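Local coordinates for protein heme peroxidase (PDB 2GVK) that probably uses heme and hydrogen peroxide to oxidise dyes and other substrates as a dye-decolorizing peroxidase, at residues A47-S50 with A51-S55. Residues are numbered along the deposited sequence; the frame is centred on the assembly and turned at random.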
# COMPACT_ATOMS: atom_id res chain seq x y z
N ALA A 47 9.64 -11.54 -31.84
CA ALA A 47 11.03 -11.33 -31.50
C ALA A 47 11.21 -10.41 -30.29
O ALA A 47 12.15 -10.57 -29.51
CB ALA A 47 11.78 -10.76 -32.68
N ASN A 48 10.30 -9.45 -30.14
CA ASN A 48 10.45 -8.41 -29.15
C ASN A 48 9.50 -8.54 -27.96
O ASN A 48 9.51 -7.69 -27.04
CB ASN A 48 10.26 -7.06 -29.82
CG ASN A 48 11.41 -6.72 -30.71
OD1 ASN A 48 12.56 -6.61 -30.24
ND2 ASN A 48 11.16 -6.61 -32.00
N PHE A 49 8.74 -9.62 -27.94
CA PHE A 49 7.66 -9.79 -26.93
C PHE A 49 8.19 -9.85 -25.50
O PHE A 49 7.72 -9.11 -24.64
CB PHE A 49 6.86 -11.05 -27.23
CG PHE A 49 5.56 -11.14 -26.46
CD1 PHE A 49 4.52 -10.27 -26.71
CD2 PHE A 49 5.39 -12.11 -25.50
CE1 PHE A 49 3.31 -10.39 -26.02
CE2 PHE A 49 4.20 -12.23 -24.83
CZ PHE A 49 3.17 -11.35 -25.08
N SER A 50 9.19 -10.69 -25.25
CA SER A 50 9.73 -10.79 -23.90
C SER A 50 10.44 -9.47 -23.49
O SER A 50 10.39 -9.09 -22.35
CB SER A 50 10.68 -12.00 -23.77
OG SER A 50 11.80 -11.85 -24.61
N ALA A 51 11.03 -8.76 -24.46
CA ALA A 51 11.62 -7.43 -24.20
C ALA A 51 10.55 -6.41 -23.78
O ALA A 51 10.79 -5.57 -22.90
CB ALA A 51 12.35 -6.93 -25.43
N MSE A 52 9.39 -6.45 -24.42
CA MSE A 52 8.30 -5.55 -24.08
C MSE A 52 7.82 -5.82 -22.65
O MSE A 52 7.52 -4.89 -21.90
CB MSE A 52 7.16 -5.70 -25.06
CG MSE A 52 7.48 -5.19 -26.48
SE MSE A 52 6.03 -5.58 -27.73
CE MSE A 52 4.62 -4.48 -26.85
N ILE A 53 7.74 -7.11 -22.28
CA ILE A 53 7.37 -7.49 -20.93
C ILE A 53 8.46 -7.06 -19.94
O ILE A 53 8.15 -6.51 -18.87
CB ILE A 53 7.09 -9.01 -20.82
CG1 ILE A 53 5.88 -9.37 -21.68
CG2 ILE A 53 6.90 -9.42 -19.36
CD1 ILE A 53 5.69 -10.85 -21.89
N ARG A 54 9.73 -7.27 -20.31
CA ARG A 54 10.85 -6.84 -19.45
C ARG A 54 10.77 -5.36 -19.16
O ARG A 54 11.03 -4.93 -18.06
CB ARG A 54 12.20 -7.16 -20.09
CG ARG A 54 12.71 -8.54 -19.85
CD ARG A 54 14.20 -8.65 -20.20
NE ARG A 54 14.43 -8.61 -21.65
CZ ARG A 54 14.22 -9.63 -22.48
NH1 ARG A 54 13.79 -10.80 -22.02
NH2 ARG A 54 14.44 -9.50 -23.78
N SER A 55 10.48 -4.58 -20.19
CA SER A 55 10.38 -3.14 -20.05
C SER A 55 9.31 -2.75 -19.02
O SER A 55 9.59 -2.00 -18.06
CB SER A 55 10.08 -2.50 -21.41
OG SER A 55 9.92 -1.10 -21.29
O HOH W 1 12.26 -10.22 -26.77
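Ala51 and Ser50, neighbours in helix 38-59, share a water that accepts from Ala51 N at 3.0 Å and donates to Ser50 OG. The same water donates to Ala47 O, so it stands in for the i to i+4 backbone bond at this one place, and the small methyl of Ala51 adds no bulk there. At Met52, present as selenomethionine, the regular pattern resumes, its N bonding to Asn48 O at 2.9 Å almost in line with the carbonyl bond. Its flexible, apolar chain turns away to pack on Phe124, Ile127 and Leu128 of helix 118-131. Ile53 N bonds to Phe49 O, and one turn apart their side chains meet obliquely, CD1 of Ile53 lying 3.6 Å from Phe49 CE2. Phe49 carries its ring anti to the backbone N (chi1 -167°), reaching Cys67 and Met69 of strand 66-72, a place suited to a large, flat apolar group. Arg54 N bonds to Ser50 O at 2.8 Å, and the arginine chain, bent at chi3 (-72°), folds back until this same oxygen lies over one guanidinium face. Its NH1 makes only a weak bond to Ser50 OG (3.4 Å); the stronger mate is Asp166 of the second subunit, whose OD1 forms a salt bridge with NH1 while OD2 is hydrogen-bonded to Ser50 OG. Replacing Arg54 by alanine is likely to leave that carboxylate without its arginine mate and Ala164 O of the second subunit without its NH1 bond. The chemistry therefore divides the helix: Phe49 and Met52 bind it to its own chain, Ile53 also reaches Val165 of the second subunit, and serine and arginine together grip a carboxylate across the interface.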